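Local coordinates for uncharacterized protein (Acinetobacter baumannii, PDB 5D66) that is of unknown function but, as a stack of ankyrin repeats, probably serves as a scaffold for binding other proteins, at residues I84-L89 with V118-A123; P72-G77 with G103-P108; I155-L160 with E189-V194; A138-I143 with I174-H179. All blocks are in the same frame, centred on the assembly; numbering follows the deposited sequence. Where two conformers were deposited one is given.

Contact 1 of 4, residues I84-L89 with V118-A123; sequences ILRMTL and VRTLIA
T120 has more of its surface buried here than any other residue of the two segments, because it meets R86 and L89 of helix 82-90, with L85 a little farther off. Its methyl CG2 lies 3.6 Å from L89 CD1, while its hydroxyl faces the guanidinium of R86. In the conformer modelled, R86 NH1 gives T120 OG1 a weak bond, 2.9 Å long but bent to 120° at the hydrogen, with the hydroxyl oblique to the guanidinium plane. The stronger partner of T120 OG1 is the carbonyl of E116, one turn back in its own helix. Threonine suits this boundary, since one branch is apolar and the other polar. R86, extended from CG to NE, carries its charge at the exposed edge. Deeper in, L121 CD2 packs 3.9 Å from L85 CD2 and 4.4 Å from L89 CD2, so leucine methyls span backbones that stand well apart. The two helical segments are nearly parallel, 5° apart, with axes 11.2 Å from each other, consistent with the side-by-side helices of an ankyrin stack. On the side of helix 72-79, Y73 touches both L85 and L121; helix 82-90 also packs against helix 49-57, and helix 115-124 against helix 150-162.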
loop_
_atom_site.group_PDB
_atom_site.type_symbol
_atom_site.label_atom_id
_atom_site.label_comp_id
_atom_site.label_asym_id
_atom_site.label_seq_id
_atom_site.Cartn_x
_atom_site.Cartn_y
_atom_site.Cartn_z
ATOM N N ILE A 84 -8.964 -1.681 -6.323
ATOM C CA ILE A 84 -9.310 -0.602 -5.391
ATOM C C ILE A 84 -8.161 0.396 -5.344
ATOM O O ILE A 84 -8.407 1.606 -5.345
ATOM C CB ILE A 84 -9.674 -1.142 -4.021
ATOM C CG1 ILE A 84 -10.986 -1.933 -4.086
ATOM C CG2 ILE A 84 -9.836 0.020 -3.033
ATOM C CD1 ILE A 84 -11.401 -2.585 -2.794
ATOM N N LEU A 85 -6.924 -0.091 -5.273
ATOM C CA LEU A 85 -5.806 0.844 -5.228
ATOM C C LEU A 85 -5.833 1.832 -6.412
ATOM O O LEU A 85 -5.648 3.042 -6.215
ATOM C CB LEU A 85 -4.487 0.087 -5.208
ATOM C CG LEU A 85 -3.259 0.950 -5.246
ATOM C CD1 LEU A 85 -3.155 1.793 -3.946
ATOM C CD2 LEU A 85 -2.012 0.164 -5.442
ATOM N N ARG A 86 -6.046 1.314 -7.628
ATOM C CA ARG A 86 -6.083 2.176 -8.803
ATOM C C ARG A 86 -7.185 3.237 -8.659
ATOM O O ARG A 86 -6.981 4.373 -9.052
ATOM C CB ARG A 86 -6.206 1.390 -10.049
ATOM C CG ARG A 86 -5.000 0.596 -10.376
ATOM C CD ARG A 86 -5.155 -0.035 -11.768
ATOM N NE ARG A 86 -4.331 -1.225 -12.009
ATOM C CZ ARG A 86 -3.003 -1.232 -12.175
ATOM N NH1 ARG A 86 -2.279 -0.109 -12.141
ATOM N NH2 ARG A 86 -2.372 -2.381 -12.410
HETATM N N MSE A 87 -8.328 2.851 -8.117
HETATM C CA MSE A 87 -9.390 3.824 -7.865
HETATM C C MSE A 87 -8.915 4.911 -6.929
HETATM O O MSE A 87 -9.167 6.129 -7.139
HETATM C CB MSE A 87 -10.637 3.181 -7.293
HETATM C CG MSE A 87 -11.256 2.105 -8.055
HETATM SE SE MSE A 87 -12.639 1.249 -6.957
HETATM C CE MSE A 87 -12.703 -0.379 -7.977
ATOM N N THR A 88 -8.255 4.525 -5.846
ATOM C CA THR A 88 -7.763 5.527 -4.903
ATOM C C THR A 88 -6.750 6.494 -5.532
ATOM O O THR A 88 -6.732 7.685 -5.198
ATOM C CB THR A 88 -7.252 4.925 -3.574
ATOM O OG1 THR A 88 -5.974 4.329 -3.716
ATOM C CG2 THR A 88 -8.191 3.977 -2.924
ATOM N N LEU A 89 -5.888 5.950 -6.392
ATOM C CA LEU A 89 -4.894 6.763 -7.054
ATOM C C LEU A 89 -5.468 7.822 -8.000
ATOM O O LEU A 89 -4.869 8.828 -8.241
ATOM C CB LEU A 89 -3.854 5.876 -7.762
ATOM C CG LEU A 89 -2.988 5.005 -6.866
ATOM C CD1 LEU A 89 -2.185 4.015 -7.703
ATOM C CD2 LEU A 89 -2.048 5.846 -6.092
ATOM N N VAL A 118 3.661 -2.824 -6.652
ATOM C CA VAL A 118 4.893 -2.073 -6.642
ATOM C C VAL A 118 5.049 -1.231 -7.928
ATOM O O VAL A 118 5.326 -0.041 -7.868
ATOM C CB VAL A 118 6.111 -2.998 -6.397
ATOM C CG1 VAL A 118 7.432 -2.263 -6.722
ATOM C CG2 VAL A 118 6.088 -3.530 -4.996
ATOM N N ARG A 119 4.846 -1.887 -9.059
ATOM C CA ARG A 119 4.962 -1.187 -10.344
ATOM C C ARG A 119 4.024 0.044 -10.367
ATOM O O ARG A 119 4.418 1.131 -10.774
ATOM C CB ARG A 119 4.676 -2.157 -11.502
ATOM C CG ARG A 119 5.057 -1.623 -12.839
ATOM C CD ARG A 119 4.552 -2.516 -14.014
ATOM N NE ARG A 119 4.656 -3.986 -13.858
ATOM C CZ ARG A 119 5.793 -4.693 -13.937
ATOM N NH1 ARG A 119 6.929 -4.127 -14.288
ATOM N NH2 ARG A 119 5.763 -5.997 -13.716
ATOM N N THR A 120 2.800 -0.170 -9.978
ATOM C CA THR A 120 1.759 0.842 -9.967
ATOM C C THR A 120 2.111 2.001 -9.063
ATOM O O THR A 120 1.921 3.179 -9.437
ATOM C CB THR A 120 0.434 0.200 -9.587
ATOM O OG1 THR A 120 0.043 -0.771 -10.607
ATOM C CG2 THR A 120 -0.711 1.203 -9.443
ATOM N N LEU A 121 2.561 1.711 -7.859
ATOM C CA LEU A 121 2.923 2.739 -6.901
ATOM C C LEU A 121 4.146 3.531 -7.302
ATOM O O LEU A 121 4.202 4.727 -7.084
ATOM C CB LEU A 121 3.027 2.142 -5.505
ATOM C CG LEU A 121 1.675 1.670 -4.909
ATOM C CD1 LEU A 121 1.970 0.854 -3.648
ATOM C CD2 LEU A 121 0.770 2.776 -4.561
ATOM N N ILE A 122 5.160 2.846 -7.872
ATOM C CA ILE A 122 6.290 3.550 -8.433
ATOM C C ILE A 122 5.825 4.547 -9.501
ATOM O O ILE A 122 6.227 5.716 -9.500
ATOM C CB ILE A 122 7.335 2.579 -9.002
ATOM C CG1 ILE A 122 8.059 1.839 -7.864
ATOM C CG2 ILE A 122 8.326 3.315 -9.866
ATOM C CD1 ILE A 122 8.900 0.676 -8.373
ATOM N N ALA A 123 5.000 4.064 -10.418
ATOM C CA ALA A 123 4.509 4.892 -11.522
ATOM C C ALA A 123 3.719 6.096 -11.018
ATOM O O ALA A 123 3.777 7.169 -11.639
ATOM C CB ALA A 123 3.651 4.090 -12.486
#

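Contact 2 of 4, residues P72-G77 with G103-P108; sequences PYLYAG and GTALIP
A105 projects its methyl into the angle between Y73 and L74, and the residue has the largest buried surface of the contact. Its CB lies 3.4 Å from Y73 OH and 3.5 Å from Y73 CZ, so it meets the phenol end of the ring, obliquely to the ring plane. The tyrosine gets there because CG is anti to the backbone N (chi1 154°), which swings the long ring from helix 72-79 across to 103-108. L74 takes the other course: CG is anti to the carbonyl carbon (chi1 -70°), and the CD2 branch comes up to the backbone of 103-108, 3.7 Å from A105 N. G77 completes the surround. With no side chain, it lets its backbone lie beside A105, G77 C to A105 O being 4.1 Å. In 103-108, T104 turns OG1 back to accept a weak capping bond from L106 N, at the entry to helix 106-111; threonine is a usual choice at such a start. A water lies in the plane of the Y73 ring, at its edge, and accepts from both Y73 OH at 2.8 Å and A105 N at 3.2 Å. The chemistry is therefore mainly apolar, and the water gives a phenol hydroxyl and a backbone N-H a shared acceptor, linking two segments between which no direct hydrogen bond is found.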
loop_
_atom_site.group_PDB
_atom_site.type_symbol
_atom_site.label_atom_id
_atom_site.label_comp_id
_atom_site.label_asym_id
_atom_site.label_seq_id
_atom_site.Cartn_x
_atom_site.Cartn_y
_atom_site.Cartn_z
ATOM N N PRO A 72 -8.110 3.575 3.165
ATOM C CA PRO A 72 -8.406 2.731 1.996
ATOM C C PRO A 72 -7.202 2.589 1.038
ATOM O O PRO A 72 -6.872 1.499 0.621
ATOM C CB PRO A 72 -9.652 3.375 1.376
ATOM C CG PRO A 72 -10.339 3.954 2.611
ATOM C CD PRO A 72 -9.244 4.440 3.499
ATOM N N TYR A 73 -6.573 3.720 0.706
ATOM C CA TYR A 73 -5.383 3.704 -0.148
ATOM C C TYR A 73 -4.265 2.851 0.488
ATOM O O TYR A 73 -3.671 1.990 -0.165
ATOM C CB TYR A 73 -4.946 5.151 -0.396
ATOM C CG TYR A 73 -3.468 5.298 -0.706
ATOM C CD1 TYR A 73 -2.942 4.850 -1.900
ATOM C CD2 TYR A 73 -2.603 5.844 0.225
ATOM C CE1 TYR A 73 -1.570 4.993 -2.156
ATOM C CE2 TYR A 73 -1.251 5.995 -0.022
ATOM C CZ TYR A 73 -0.732 5.514 -1.191
ATOM O OH TYR A 73 0.622 5.619 -1.457
ATOM N N LEU A 74 -3.892 3.151 1.739
ATOM C CA LEU A 74 -2.766 2.466 2.354
ATOM C C LEU A 74 -2.984 0.967 2.446
ATOM O O LEU A 74 -2.070 0.172 2.210
ATOM C CB LEU A 74 -2.432 3.045 3.715
ATOM C CG LEU A 74 -1.831 4.402 3.727
ATOM C CD1 LEU A 74 -1.953 5.046 5.123
ATOM C CD2 LEU A 74 -0.359 4.329 3.372
ATOM N N TYR A 75 -4.187 0.562 2.832
ATOM C CA TYR A 75 -4.517 -0.817 3.032
ATOM C C TYR A 75 -4.578 -1.553 1.668
ATOM O O TYR A 75 -4.082 -2.675 1.526
ATOM C CB TYR A 75 -5.872 -0.969 3.691
ATOM C CG TYR A 75 -6.216 -2.348 4.160
ATOM C CD1 TYR A 75 -5.906 -2.737 5.432
ATOM C CD2 TYR A 75 -6.864 -3.249 3.356
ATOM C CE1 TYR A 75 -6.180 -4.019 5.893
ATOM C CE2 TYR A 75 -7.151 -4.503 3.793
ATOM C CZ TYR A 75 -6.825 -4.899 5.077
ATOM O OH TYR A 75 -7.151 -6.165 5.548
ATOM N N ALA A 76 -5.186 -0.935 0.654
ATOM C CA ALA A 76 -5.258 -1.571 -0.663
ATOM C C ALA A 76 -3.841 -1.799 -1.193
ATOM O O ALA A 76 -3.560 -2.852 -1.798
ATOM C CB ALA A 76 -6.078 -0.772 -1.651
ATOM N N GLY A 77 -2.948 -0.838 -1.006
ATOM C CA GLY A 77 -1.564 -1.041 -1.444
ATOM C C GLY A 77 -0.881 -2.175 -0.682
ATOM O O GLY A 77 -0.243 -3.062 -1.276
ATOM N N GLY A 103 5.277 3.678 7.189
ATOM C CA GLY A 103 5.575 3.371 5.819
ATOM C C GLY A 103 4.564 3.909 4.831
ATOM O O GLY A 103 3.429 4.119 5.132
ATOM N N THR A 104 5.027 4.209 3.617
ATOM C CA THR A 104 4.141 4.432 2.518
ATOM C C THR A 104 3.428 3.142 2.112
ATOM O O THR A 104 3.762 2.075 2.604
ATOM C CB THR A 104 4.948 4.914 1.315
ATOM O OG1 THR A 104 5.804 3.823 0.955
ATOM C CG2 THR A 104 5.736 6.160 1.542
ATOM N N ALA A 105 2.484 3.239 1.183
ATOM C CA ALA A 105 1.831 2.036 0.654
ATOM C C ALA A 105 2.818 1.118 -0.078
ATOM O O ALA A 105 2.589 -0.074 -0.216
ATOM C CB ALA A 105 0.661 2.416 -0.253
ATOM N N LEU A 106 3.881 1.712 -0.626
ATOM C CA LEU A 106 4.860 0.959 -1.378
ATOM C C LEU A 106 5.639 -0.018 -0.556
ATOM O O LEU A 106 6.014 -1.093 -1.049
ATOM C CB LEU A 106 5.811 1.927 -2.098
ATOM C CG LEU A 106 6.934 1.385 -2.877
ATOM C CD1 LEU A 106 6.406 0.431 -4.017
ATOM C CD2 LEU A 106 7.771 2.461 -3.484
ATOM N N ILE A 107 5.971 0.329 0.667
ATOM C CA ILE A 107 6.854 -0.512 1.495
ATOM C C ILE A 107 6.198 -1.888 1.764
ATOM O O ILE A 107 6.838 -2.924 1.480
ATOM C CB ILE A 107 7.353 0.204 2.746
ATOM C CG1 ILE A 107 8.201 1.419 2.332
ATOM C CG2 ILE A 107 8.195 -0.788 3.561
ATOM C CD1 ILE A 107 8.712 2.222 3.464
ATOM N N PRO A 108 4.946 -1.965 2.247
ATOM C CA PRO A 108 4.335 -3.294 2.428
ATOM C C PRO A 108 4.103 -4.013 1.129
ATOM O O PRO A 108 4.171 -5.254 1.070
ATOM C CB PRO A 108 3.061 -3.004 3.209
ATOM C CG PRO A 108 2.752 -1.561 2.906
ATOM C CD PRO A 108 4.115 -0.928 2.884
HETATM O O HOH W 1 2.033 6.413 0.814
#

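Contact 3 of 4, residues I155-L160 with E189-V194; sequences IVALLL and EKLLLV
L191 leans toward helix 150-162 and has the largest buried surface of the contact. Its CD1 lies 4.2 Å from V156 CG1 and equally far from A157 CB, so one methyl bridges two consecutive residues of the facing helix. The small A157 suits this more exposed edge, where it leaves room for the leucine branch. L160 CD1 lies 3.5 Å from the carbonyl oxygen L191 O, and 4.0 Å from L191 CB. L160 reaches this point with CG anti to its carbonyl carbon (chi1 -67°), which sends its methyls across the gap. These segments run nearly parallel, 7° apart, with axes separated by 10.0 Å, the side-by-side stacking of outer helices that builds an ankyrin-repeat solenoid. L192 follows, and although its first bond does not aim at the neighbour, its CD2 comes 4.0 Å from L160 CD1, the two leucine side chains crossing at about a right angle. Leucine fits here because its branched end can serve two layers: just as L160 touches L139 of helix 138-144, L192 also touches P176 of helix 176-183.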
loop_
_atom_site.group_PDB
_atom_site.type_symbol
_atom_site.label_atom_id
_atom_site.label_comp_id
_atom_site.label_asym_id
_atom_site.label_seq_id
_atom_site.Cartn_x
_atom_site.Cartn_y
_atom_site.Cartn_z
ATOM N N ILE A 155 10.948 -6.976 -7.996
ATOM C CA ILE A 155 10.681 -5.758 -7.209
ATOM C C ILE A 155 11.964 -4.987 -6.979
ATOM O O ILE A 155 11.984 -3.750 -7.089
ATOM C CB ILE A 155 9.973 -6.137 -5.918
ATOM C CG1 ILE A 155 8.502 -6.462 -6.226
ATOM C CG2 ILE A 155 10.093 -5.060 -4.853
ATOM C CD1 ILE A 155 7.790 -7.250 -5.214
ATOM N N VAL A 156 13.058 -5.670 -6.595
ATOM C CA VAL A 156 14.367 -4.997 -6.520
ATOM C C VAL A 156 14.698 -4.271 -7.823
ATOM O O VAL A 156 15.126 -3.112 -7.831
ATOM C CB VAL A 156 15.442 -5.944 -6.048
ATOM C CG1 VAL A 156 16.842 -5.347 -6.224
ATOM C CG2 VAL A 156 15.213 -6.358 -4.594
ATOM N N ALA A 157 14.565 -5.004 -8.944
ATOM C CA ALA A 157 14.878 -4.408 -10.220
ATOM C C ALA A 157 14.041 -3.171 -10.501
ATOM O O ALA A 157 14.536 -2.177 -11.022
ATOM C CB ALA A 157 14.808 -5.422 -11.313
ATOM N N LEU A 158 12.745 -3.258 -10.207
ATOM C CA LEU A 158 11.833 -2.111 -10.431
ATOM C C LEU A 158 12.245 -0.930 -9.606
ATOM O O LEU A 158 12.299 0.209 -10.091
ATOM C CB LEU A 158 10.378 -2.463 -10.055
ATOM C CG LEU A 158 9.638 -3.412 -10.995
ATOM C CD1 LEU A 158 8.253 -3.718 -10.403
ATOM C CD2 LEU A 158 9.481 -2.845 -12.342
ATOM N N LEU A 159 12.525 -1.154 -8.351
ATOM C CA LEU A 159 12.907 -0.046 -7.416
ATOM C C LEU A 159 14.178 0.637 -7.888
ATOM O O LEU A 159 14.305 1.839 -7.903
ATOM C CB LEU A 159 13.066 -0.536 -5.988
ATOM C CG LEU A 159 11.708 -0.928 -5.332
ATOM C CD1 LEU A 159 12.012 -1.781 -4.075
ATOM C CD2 LEU A 159 10.895 0.279 -4.910
ATOM N N LEU A 160 15.174 -0.191 -8.234
ATOM C CA LEU A 160 16.472 0.349 -8.648
ATOM C C LEU A 160 16.345 1.105 -9.970
ATOM O O LEU A 160 16.878 2.219 -10.117
ATOM C CB LEU A 160 17.513 -0.738 -8.727
ATOM C CG LEU A 160 17.893 -1.372 -7.390
ATOM C CD1 LEU A 160 18.810 -2.581 -7.670
ATOM C CD2 LEU A 160 18.554 -0.403 -6.479
ATOM N N GLU A 189 22.215 -9.208 -5.511
ATOM C CA GLU A 189 23.545 -8.608 -5.420
ATOM C C GLU A 189 23.978 -7.963 -6.738
ATOM O O GLU A 189 24.485 -6.840 -6.752
ATOM C CB GLU A 189 24.559 -9.612 -4.896
ATOM C CG GLU A 189 25.951 -9.052 -4.851
ATOM C CD GLU A 189 27.006 -10.046 -4.432
ATOM O OE1 GLU A 189 26.698 -11.259 -4.434
ATOM O OE2 GLU A 189 28.149 -9.631 -4.175
ATOM N N LYS A 190 23.813 -8.707 -7.816
ATOM C CA LYS A 190 24.235 -8.182 -9.117
ATOM C C LYS A 190 23.434 -6.963 -9.525
ATOM O O LYS A 190 24.013 -5.984 -10.003
ATOM C CB LYS A 190 24.195 -9.235 -10.179
ATOM C CG LYS A 190 25.313 -10.281 -10.021
ATOM C CD LYS A 190 25.318 -11.356 -11.067
ATOM C CE LYS A 190 26.071 -10.950 -12.223
ATOM N NZ LYS A 190 27.572 -11.066 -12.016
ATOM N N LEU A 191 22.115 -6.981 -9.306
ATOM C CA LEU A 191 21.295 -5.817 -9.568
ATOM C C LEU A 191 21.701 -4.601 -8.778
ATOM O O LEU A 191 21.777 -3.494 -9.315
ATOM C CB LEU A 191 19.820 -6.144 -9.238
ATOM C CG LEU A 191 19.152 -7.135 -10.163
ATOM C CD1 LEU A 191 17.852 -7.683 -9.570
ATOM C CD2 LEU A 191 18.858 -6.514 -11.531
ATOM N N LEU A 192 22.017 -4.792 -7.491
ATOM C CA LEU A 192 22.471 -3.719 -6.617
ATOM C C LEU A 192 23.800 -3.127 -7.097
ATOM O O LEU A 192 24.002 -1.908 -7.137
ATOM C CB LEU A 192 22.599 -4.213 -5.203
ATOM C CG LEU A 192 21.268 -4.383 -4.472
ATOM C CD1 LEU A 192 21.452 -5.169 -3.199
ATOM C CD2 LEU A 192 20.646 -3.069 -4.139
ATOM N N LEU A 193 24.764 -3.999 -7.410
ATOM C CA LEU A 193 26.104 -3.540 -7.837
ATOM C C LEU A 193 26.019 -2.688 -9.106
ATOM O O LEU A 193 26.645 -1.647 -9.162
ATOM C CB LEU A 193 27.043 -4.713 -8.043
ATOM C CG LEU A 193 27.516 -5.369 -6.734
ATOM C CD1 LEU A 193 28.121 -6.721 -7.070
ATOM C CD2 LEU A 193 28.435 -4.499 -5.921
ATOM N N VAL A 194 25.218 -3.085 -10.083
ATOM C CA VAL A 194 25.163 -2.277 -11.285
ATOM C C VAL A 194 24.445 -0.920 -11.018
ATOM O O VAL A 194 24.709 0.029 -11.715
ATOM C CB VAL A 194 24.631 -3.093 -12.532
ATOM C CG1 VAL A 194 25.420 -4.419 -12.764
ATOM C CG2 VAL A 194 23.180 -3.426 -12.369
#

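Contact 4 of 4, residues A138-I143 with I174-H179; sequences ALLEAI and ITPLQH
P176 sits at the closely packed centre of this contact, taking three aliphatic side chains of helix 138-144 against its ring. Its CG lies 3.9 Å from L140 CD2 and 4.0 Å from L139 CD2, while its CB is 4.0 Å from I143 CD1. Proline suits the first turn of a helix, where its missing N-H costs no helical bond, and its compact ring makes a rigid apolar surface. The residue before it, T175, is the N-cap: its OG1 accepts from Q178 N in a nearly straight bond (3.1 Å, 167°). T175 to Q178 read TPLQ, the TPLH motif of ankyrin repeats with glutamine in the histidine place. H179, the next residue, is met by L140 CD2, 3.7 Å from its CD2 atom and oblique to the ring, while I143 CG2 lies 3.9 Å from H179 CB. The polar side of the imidazole is held from outside, H179 NE2 being bonded to D170 in the preceding loop. Toward solvent the contact thins out: I174 offers L140 CD2 little but its carbonyl oxygen, 4.2 Å away, and Q178 stands on the exposed side of its helix.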
loop_
_atom_site.group_PDB
_atom_site.type_symbol
_atom_site.label_atom_id
_atom_site.label_comp_id
_atom_site.label_asym_id
_atom_site.label_seq_id
_atom_site.Cartn_x
_atom_site.Cartn_y
_atom_site.Cartn_z
ATOM N N ALA A 138 11.515 0.391 1.052
ATOM C CA ALA A 138 10.952 -0.671 0.232
ATOM C C ALA A 138 12.055 -1.661 -0.210
ATOM O O ALA A 138 11.823 -2.831 -0.178
ATOM C CB ALA A 138 10.221 -0.084 -0.940
ATOM N N LEU A 139 13.190 -1.119 -0.665
ATOM C CA LEU A 139 14.304 -1.931 -1.084
ATOM C C LEU A 139 14.781 -2.859 0.050
ATOM O O LEU A 139 14.976 -4.070 -0.166
ATOM C CB LEU A 139 15.436 -1.059 -1.600
ATOM C CG LEU A 139 16.683 -1.764 -2.120
ATOM C CD1 LEU A 139 16.403 -2.661 -3.270
ATOM C CD2 LEU A 139 17.720 -0.740 -2.479
ATOM N N LEU A 140 15.001 -2.310 1.218
ATOM C CA LEU A 140 15.457 -3.114 2.350
ATOM C C LEU A 140 14.460 -4.191 2.675
ATOM O O LEU A 140 14.840 -5.355 2.907
ATOM C CB LEU A 140 15.793 -2.256 3.549
ATOM C CG LEU A 140 17.091 -1.480 3.440
ATOM C CD1 LEU A 140 17.149 -0.329 4.416
ATOM C CD2 LEU A 140 18.288 -2.383 3.692
ATOM N N GLU A 141 13.176 -3.850 2.767
ATOM C CA GLU A 141 12.188 -4.907 3.065
ATOM C C GLU A 141 12.122 -5.972 1.993
ATOM O O GLU A 141 11.959 -7.145 2.325
ATOM C CB GLU A 141 10.811 -4.312 3.330
ATOM C CG GLU A 141 10.760 -3.481 4.605
ATOM C CD GLU A 141 9.409 -3.463 5.324
ATOM O OE1 GLU A 141 8.556 -4.224 5.003
ATOM O OE2 GLU A 141 9.247 -2.677 6.267
ATOM N N ALA A 142 12.202 -5.596 0.727
ATOM C CA ALA A 142 12.150 -6.612 -0.311
ATOM C C ALA A 142 13.285 -7.623 -0.181
ATOM O O ALA A 142 13.115 -8.813 -0.470
ATOM C CB ALA A 142 12.206 -5.952 -1.661
ATOM N N ILE A 143 14.440 -7.186 0.351
ATOM C CA ILE A 143 15.594 -8.057 0.514
ATOM C C ILE A 143 15.454 -8.848 1.804
ATOM O O ILE A 143 15.575 -10.098 1.757
ATOM C CB ILE A 143 16.890 -7.223 0.517
ATOM C CG1 ILE A 143 17.106 -6.535 -0.855
ATOM C CG2 ILE A 143 18.104 -8.117 0.837
ATOM C CD1 ILE A 143 18.126 -5.524 -0.903
ATOM N N ILE A 174 23.597 -1.432 8.117
ATOM C CA ILE A 174 23.768 -2.527 7.168
ATOM C C ILE A 174 23.101 -2.161 5.851
ATOM O O ILE A 174 21.901 -1.828 5.807
ATOM C CB ILE A 174 23.317 -3.821 7.735
ATOM C CG1 ILE A 174 24.055 -4.100 9.026
ATOM C CG2 ILE A 174 23.530 -4.931 6.711
ATOM C CD1 ILE A 174 23.589 -5.335 9.677
ATOM N N THR A 175 23.880 -2.200 4.786
ATOM C CA THR A 175 23.426 -1.741 3.497
ATOM C C THR A 175 22.593 -2.807 2.770
ATOM O O THR A 175 22.710 -4.028 3.060
ATOM C CB THR A 175 24.642 -1.388 2.651
ATOM O OG1 THR A 175 25.376 -2.569 2.399
ATOM C CG2 THR A 175 25.492 -0.253 3.272
ATOM N N PRO A 176 21.818 -2.396 1.763
ATOM C CA PRO A 176 21.180 -3.402 0.901
ATOM C C PRO A 176 22.171 -4.443 0.359
ATOM O O PRO A 176 21.841 -5.626 0.361
ATOM C CB PRO A 176 20.587 -2.493 -0.189
ATOM C CG PRO A 176 20.237 -1.235 0.539
ATOM C CD PRO A 176 21.387 -1.024 1.443
ATOM N N LEU A 177 23.346 -4.003 -0.101
ATOM C CA LEU A 177 24.336 -4.929 -0.637
ATOM C C LEU A 177 24.757 -5.951 0.404
ATOM O O LEU A 177 24.834 -7.155 0.107
ATOM C CB LEU A 177 25.512 -4.140 -1.146
ATOM C CG LEU A 177 26.642 -4.972 -1.775
ATOM C CD1 LEU A 177 26.148 -5.755 -2.944
ATOM C CD2 LEU A 177 27.790 -4.061 -2.158
ATOM N N GLN A 178 25.066 -5.503 1.608
ATOM C CA GLN A 178 25.450 -6.438 2.648
ATOM C C GLN A 178 24.331 -7.404 3.000
ATOM O O GLN A 178 24.565 -8.592 3.175
ATOM C CB GLN A 178 25.989 -5.699 3.862
ATOM C CG GLN A 178 26.621 -6.657 4.882
ATOM C CD GLN A 178 27.771 -7.531 4.280
ATOM O OE1 GLN A 178 28.764 -7.001 3.768
ATOM N NE2 GLN A 178 27.564 -8.862 4.238
ATOM N N HIS A 179 23.109 -6.892 3.094
ATOM C CA HIS A 179 21.972 -7.752 3.326
ATOM C C HIS A 179 21.834 -8.839 2.281
ATOM O O HIS A 179 21.531 -10.005 2.599
ATOM C CB HIS A 179 20.681 -6.961 3.475
ATOM C CG HIS A 179 20.491 -6.344 4.822
ATOM N ND1 HIS A 179 20.395 -7.105 5.963
ATOM C CD2 HIS A 179 20.330 -5.072 5.204
ATOM C CE1 HIS A 179 20.150 -6.342 6.997
ATOM N NE2 HIS A 179 20.142 -5.102 6.568
#

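Overall arrangement
The four contacts form two pairs, each joining successive helical hairpins at two levels. Contacts 1 and 2, centred 9 Å apart, link helices 72-79 and 82-90 to helices 106-111 and 115-124; contacts 4 and 3, 10 Å apart, link helices 138-144 and 150-162 to helices 176-183 and 186-194. Within each pair the segments alternate along the chain, and contacts 1 and 2 both close before contacts 3 and 4 open. The pairs lie about 19 to 23 Å apart between centres, yet all but contacts 1 and 4 touch across the pairs: L106 and I107 of contact 2 meet A138 and E141 of contact 4, and I122 reaches L158. Such neighbour-to-neighbour packing builds an elongated solenoid, consistent with ankyrin-repeat architecture.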